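Putative glutathione S-transferase (PDB 4MDC) probably catalyses the conjugation of glutathione to electrophilic substrates as a homodimeric glutathione S-transferase. Local coordinates at residues V38-E50 / L93-L107. Residues are numbered along the deposited sequence; the frame is centred on the assembly and turned at random. Where two conformers were deposited one is given.
Sequences VRLILSEYGYQTE and LDETSGIMKRDRRLL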
loop_
_atom_site.group_PDB
_atom_site.type_symbol
_atom_site.label_atom_id
_atom_site.label_comp_id
_atom_site.label_asym_id
_atom_site.label_seq_id
_atom_site.Cartn_x
_atom_site.Cartn_y
_atom_site.Cartn_z
ATOM N N VAL B 38 11.520 -0.357 -8.256
ATOM C CA VAL B 38 12.601 0.433 -7.680
ATOM C C VAL B 38 13.882 0.377 -8.482
ATOM O O VAL B 38 14.514 1.376 -8.737
ATOM C CB VAL B 38 12.829 0.048 -6.215
ATOM C CG1 VAL B 38 14.047 0.757 -5.656
ATOM C CG2 VAL B 38 11.603 0.487 -5.415
ATOM N N ARG B 39 14.245 -0.811 -8.946
ATOM C CA ARG B 39 15.391 -0.914 -9.805
ATOM C C ARG B 39 15.290 -0.032 -11.046
ATOM O O ARG B 39 16.292 0.555 -11.491
ATOM C CB ARG B 39 15.650 -2.370 -10.202
ATOM C CG ARG B 39 16.223 -3.195 -9.067
ATOM C CD ARG B 39 16.108 -4.680 -9.366
ATOM N NE ARG B 39 16.998 -5.098 -10.434
ATOM C CZ ARG B 39 16.997 -6.324 -10.953
ATOM N NH1 ARG B 39 16.083 -7.225 -10.571
ATOM N NH2 ARG B 39 17.880 -6.630 -11.915
ATOM N N LEU B 40 14.111 -0.011 -11.663
ATOM C CA LEU B 40 13.896 0.781 -12.834
ATOM C C LEU B 40 14.062 2.253 -12.559
ATOM O O LEU B 40 14.680 2.973 -13.384
ATOM C CB LEU B 40 12.525 0.504 -13.460
ATOM C CG LEU B 40 12.313 -0.857 -14.123
ATOM C CD1 LEU B 40 10.836 -1.061 -14.462
ATOM C CD2 LEU B 40 13.167 -0.987 -15.371
ATOM N N ILE B 41 13.533 2.713 -11.437
ATOM C CA ILE B 41 13.751 4.101 -11.059
ATOM C C ILE B 41 15.236 4.447 -10.887
ATOM O O ILE B 41 15.730 5.443 -11.454
ATOM C CB ILE B 41 13.008 4.496 -9.764
ATOM C CG1 ILE B 41 11.505 4.248 -9.921
ATOM C CG2 ILE B 41 13.332 5.931 -9.457
ATOM C CD1 ILE B 41 10.807 4.259 -8.581
ATOM N N LEU B 42 15.936 3.585 -10.163
ATOM C CA LEU B 42 17.370 3.765 -9.918
ATOM C C LEU B 42 18.147 3.799 -11.244
ATOM O O LEU B 42 18.966 4.704 -11.419
ATOM C CB LEU B 42 17.887 2.714 -8.961
ATOM C CG LEU B 42 17.389 2.745 -7.519
ATOM C CD1 LEU B 42 17.667 1.438 -6.783
ATOM C CD2 LEU B 42 18.046 3.907 -6.783
ATOM N N SER B 43 17.863 2.884 -12.183
ATOM C CA SER B 43 18.494 2.923 -13.509
ATOM C C SER B 43 18.161 4.155 -14.351
ATOM O O SER B 43 19.052 4.750 -14.951
ATOM C CB SER B 43 18.182 1.668 -14.354
ATOM O OG SER B 43 18.614 0.570 -13.656
ATOM N N GLU B 44 16.890 4.546 -14.382
ATOM C CA GLU B 44 16.445 5.720 -15.136
ATOM C C GLU B 44 17.173 6.968 -14.646
ATOM O O GLU B 44 17.502 7.843 -15.427
ATOM C CB GLU B 44 14.900 5.930 -14.998
ATOM C CG GLU B 44 14.030 4.942 -15.779
ATOM C CD GLU B 44 14.003 5.158 -17.295
ATOM O OE1 GLU B 44 14.085 6.320 -17.732
ATOM O OE2 GLU B 44 13.885 4.156 -18.089
ATOM N N TYR B 45 17.440 7.019 -13.344
ATOM C CA TYR B 45 18.099 8.184 -12.716
ATOM C C TYR B 45 19.635 8.015 -12.593
ATOM O O TYR B 45 20.296 8.842 -12.013
ATOM C CB TYR B 45 17.461 8.487 -11.340
ATOM C CG TYR B 45 16.090 9.098 -11.366
ATOM C CD1 TYR B 45 15.547 9.615 -12.525
ATOM C CD2 TYR B 45 15.333 9.199 -10.187
ATOM C CE1 TYR B 45 14.283 10.176 -12.529
ATOM C CE2 TYR B 45 14.087 9.771 -10.181
ATOM C CZ TYR B 45 13.554 10.248 -11.348
ATOM O OH TYR B 45 12.341 10.908 -11.380
ATOM N N GLY B 46 20.182 6.934 -13.122
ATOM C CA GLY B 46 21.648 6.803 -13.212
ATOM C C GLY B 46 22.337 6.430 -11.912
ATOM O O GLY B 46 23.558 6.580 -11.785
ATOM N N TYR B 47 21.599 5.887 -10.958
ATOM C CA TYR B 47 22.199 5.376 -9.737
ATOM C C TYR B 47 22.918 4.065 -10.034
ATOM O O TYR B 47 22.474 3.284 -10.901
ATOM C CB TYR B 47 21.159 5.055 -8.657
ATOM C CG TYR B 47 20.574 6.239 -7.949
ATOM C CD1 TYR B 47 19.671 7.021 -8.584
ATOM C CD2 TYR B 47 20.913 6.512 -6.643
ATOM C CE1 TYR B 47 19.087 8.121 -7.930
ATOM C CE2 TYR B 47 20.331 7.618 -5.979
ATOM C CZ TYR B 47 19.429 8.381 -6.628
ATOM O OH TYR B 47 18.889 9.498 -5.921
ATOM N N GLN B 48 23.950 3.798 -9.247
ATOM C CA GLN B 48 24.590 2.466 -9.196
ATOM C C GLN B 48 24.240 1.909 -7.856
ATOM O O GLN B 48 24.380 2.616 -6.860
ATOM C CB GLN B 48 26.099 2.570 -9.317
ATOM C CG GLN B 48 26.491 3.064 -10.691
ATOM C CD GLN B 48 27.920 2.729 -11.038
ATOM O OE1 GLN B 48 28.820 2.832 -10.193
ATOM N NE2 GLN B 48 28.128 2.255 -12.262
ATOM N N THR B 49 23.816 0.655 -7.832
ATOM C CA THR B 49 23.300 0.057 -6.604
ATOM C C THR B 49 23.859 -1.337 -6.414
ATOM O O THR B 49 23.986 -2.084 -7.369
ATOM C CB THR B 49 21.749 -0.035 -6.704
ATOM O OG1 THR B 49 21.231 1.237 -7.110
ATOM C CG2 THR B 49 21.144 -0.401 -5.398
ATOM N N GLU B 50 24.146 -1.703 -5.180
ATOM C CA GLU B 50 24.492 -3.103 -4.859
ATOM C C GLU B 50 23.199 -3.884 -4.637
ATOM O O GLU B 50 22.397 -3.502 -3.811
ATOM C CB GLU B 50 25.356 -3.107 -3.623
ATOM C CG GLU B 50 25.988 -4.438 -3.282
ATOM C CD GLU B 50 27.274 -4.306 -2.439
ATOM O OE1 GLU B 50 27.994 -3.232 -2.441
ATOM O OE2 GLU B 50 27.572 -5.335 -1.780
ATOM N N LEU B 93 13.255 8.820 -3.443
ATOM C CA LEU B 93 14.024 9.082 -4.648
ATOM C C LEU B 93 13.567 10.314 -5.418
ATOM O O LEU B 93 14.416 11.039 -5.956
ATOM C CB LEU B 93 14.086 7.865 -5.577
ATOM C CG LEU B 93 14.833 6.680 -4.980
ATOM C CD1 LEU B 93 14.706 5.460 -5.859
ATOM C CD2 LEU B 93 16.288 6.978 -4.704
ATOM N N ASP B 94 12.265 10.611 -5.459
ATOM C CA ASP B 94 11.818 11.851 -6.049
ATOM C C ASP B 94 12.361 13.057 -5.272
ATOM O O ASP B 94 12.805 14.055 -5.870
ATOM C CB ASP B 94 10.290 11.985 -6.149
ATOM C CG ASP B 94 9.874 13.189 -6.986
ATOM O OD1 ASP B 94 10.149 13.229 -8.203
ATOM O OD2 ASP B 94 9.285 14.162 -6.414
ATOM N N GLU B 95 12.329 12.948 -3.957
ATOM C CA GLU B 95 12.717 14.061 -3.060
ATOM C C GLU B 95 14.212 14.385 -3.033
ATOM O O GLU B 95 14.601 15.517 -2.827
ATOM C CB GLU B 95 12.241 13.775 -1.629
ATOM C CG GLU B 95 10.736 13.759 -1.531
ATOM C CD GLU B 95 10.197 13.196 -0.216
ATOM O OE1 GLU B 95 10.961 13.115 0.768
ATOM O OE2 GLU B 95 9.035 12.773 -0.199
ATOM N N THR B 96 15.048 13.368 -3.264
ATOM C CA THR B 96 16.490 13.479 -3.067
ATOM C C THR B 96 17.318 13.319 -4.314
ATOM O O THR B 96 18.534 13.494 -4.242
ATOM C CB THR B 96 17.007 12.405 -2.094
ATOM O OG1 THR B 96 16.731 11.094 -2.592
ATOM C CG2 THR B 96 16.354 12.590 -0.699
ATOM N N SER B 97 16.710 12.981 -5.444
ATOM C CA SER B 97 17.538 12.632 -6.627
ATOM C C SER B 97 18.166 13.857 -7.291
ATOM O O SER B 97 19.173 13.736 -7.960
ATOM C CB SER B 97 16.796 11.758 -7.662
ATOM O OG SER B 97 16.619 10.451 -7.199
ATOM N N GLY B 98 17.615 15.046 -7.072
ATOM C CA GLY B 98 18.233 16.309 -7.502
ATOM C C GLY B 98 18.700 16.344 -8.940
ATOM O O GLY B 98 17.893 16.147 -9.820
ATOM N N ILE B 99 20.007 16.522 -9.174
ATOM C CA ILE B 99 20.546 16.591 -10.523
ATOM C C ILE B 99 20.353 15.297 -11.349
ATOM O O ILE B 99 20.276 15.358 -12.566
ATOM C CB ILE B 99 22.042 16.981 -10.557
ATOM C CG1 ILE B 99 22.930 15.990 -9.834
ATOM C CG2 ILE B 99 22.231 18.380 -9.986
ATOM C CD1 ILE B 99 24.390 16.413 -9.789
HETATM N N MSE B 100 20.201 14.166 -10.676
HETATM C CA MSE B 100 20.033 12.858 -11.347
HETATM C C MSE B 100 18.639 12.702 -11.974
HETATM O O MSE B 100 18.480 11.876 -12.876
HETATM C CB MSE B 100 20.267 11.715 -10.379
HETATM C CG MSE B 100 21.629 11.633 -9.709
HETATM SE SE MSE B 100 23.128 12.011 -10.908
HETATM C CE MSE B 100 23.237 10.292 -11.832
ATOM N N LYS B 101 17.653 13.525 -11.553
ATOM C CA LYS B 101 16.305 13.534 -12.194
ATOM C C LYS B 101 16.014 14.705 -13.130
ATOM O O LYS B 101 14.917 14.783 -13.703
ATOM C CB LYS B 101 15.180 13.379 -11.141
ATOM C CG LYS B 101 14.870 14.528 -10.191
ATOM C CD LYS B 101 13.622 14.232 -9.366
ATOM C CE LYS B 101 12.930 15.464 -8.766
ATOM N NZ LYS B 101 13.940 16.417 -8.369
ATOM N N ARG B 102 16.993 15.604 -13.300
ATOM C CA ARG B 102 16.830 16.825 -14.081
ATOM C C ARG B 102 16.405 16.475 -15.491
ATOM O O ARG B 102 16.988 15.586 -16.128
ATOM C CB ARG B 102 18.143 17.648 -14.108
ATOM N N ASP B 103 15.348 17.122 -15.970
ATOM C CA ASP B 103 14.870 16.884 -17.353
ATOM C C ASP B 103 14.312 15.493 -17.603
ATOM O O ASP B 103 13.941 15.203 -18.729
ATOM C CB ASP B 103 15.984 17.185 -18.387
ATOM C CG ASP B 103 16.474 18.625 -18.309
ATOM O OD1 ASP B 103 15.608 19.525 -18.173
ATOM O OD2 ASP B 103 17.715 18.842 -18.337
ATOM N N ARG B 104 14.203 14.627 -16.592
ATOM C CA ARG B 104 13.696 13.285 -16.813
ATOM C C ARG B 104 12.871 12.813 -15.623
ATOM O O ARG B 104 12.849 11.644 -15.284
ATOM C CB ARG B 104 14.823 12.276 -17.119
ATOM C CG ARG B 104 15.952 12.269 -16.112
ATOM C CD ARG B 104 17.134 11.453 -16.633
ATOM N NE ARG B 104 18.131 11.269 -15.601
ATOM C CZ ARG B 104 19.261 10.593 -15.773
ATOM N NH1 ARG B 104 19.569 10.140 -16.972
ATOM N NH2 ARG B 104 20.096 10.440 -14.774
ATOM N N ARG B 105 12.124 13.716 -15.042
ATOM C CA ARG B 105 11.403 13.442 -13.818
ATOM C C ARG B 105 10.232 12.454 -14.030
ATOM O O ARG B 105 9.384 12.690 -14.858
ATOM C CB ARG B 105 10.889 14.751 -13.227
ATOM C CG ARG B 105 10.390 14.619 -11.783
ATOM C CD ARG B 105 9.767 15.890 -11.224
ATOM N NE ARG B 105 9.434 15.751 -9.793
ATOM C CZ ARG B 105 8.930 16.709 -9.015
ATOM N NH1 ARG B 105 8.695 17.942 -9.498
ATOM N NH2 ARG B 105 8.685 16.445 -7.734
ATOM N N LEU B 106 10.153 11.434 -13.199
ATOM C CA LEU B 106 9.155 10.380 -13.309
ATOM C C LEU B 106 7.866 10.584 -12.451
ATOM O O LEU B 106 6.897 9.836 -12.592
ATOM C CB LEU B 106 9.794 9.069 -12.958
ATOM C CG LEU B 106 10.866 8.634 -13.948
ATOM C CD1 LEU B 106 11.716 7.580 -13.299
ATOM C CD2 LEU B 106 10.207 8.151 -15.238
ATOM N N LEU B 107 7.916 11.560 -11.520
ATOM C CA LEU B 107 6.767 12.004 -10.711
ATOM C C LEU B 107 6.523 13.511 -10.867
ATOM O O LEU B 107 7.324 14.325 -10.410
ATOM C CB LEU B 107 7.037 11.820 -9.219
ATOM C CG LEU B 107 5.826 11.961 -8.270
ATOM C CD1 LEU B 107 4.701 10.975 -8.564
ATOM C CD2 LEU B 107 6.299 11.763 -6.837
HETATM O O HOH W 1 12.914 9.370 -16.882
HETATM O O HOH W 2 10.831 11.101 -9.291
HETATM O O HOH W 3 18.889 9.649 -3.036
#
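In the thioredoxin-like N-terminal domain of this glutathione S-transferase, helix 33-44 meets the end of helix 86-96 and the linker beyond it, and Tyr45, beside the Schellman motif at Gly46, carries the join. Tyr45 CG lies anti to the carbonyl carbon (chi1 -73°), which carries the ring across to the linker, where Lys101 CB sits over one face, a CH-pi contact 3.7 Å from the centroid. Leu106 CD1 packs 3.7 Å from Tyr45 CE1, and Arg104 O lies in plane at the ring edge. The phenol oxygen receives the backbone N-H of Leu106 (N to OH 2.9 Å, 163°), while a water bridges it to Asp94 OD1, the carboxylate itself gripped side-on by Arg105 through both oxygens. A leucine in place of this tyrosine would probably leave Leu106 N without its acceptor and the water without its tie to this side of the contact. Farther along, Leu93 CD1 touches both Ile41 CG2 and Leu42 CD2 (3.8 Å to the latter), and Leu106 also packs on Tyr191, linking the contact to helix 191-205. Glu44 O stands over the centre of one face of the Arg104 guanidinium, 3.3 Å from CZ; Arg104 NE and NH2 both donate to Met100 O, which should hold the plane in place, NE at 2.8 Å from that oxygen.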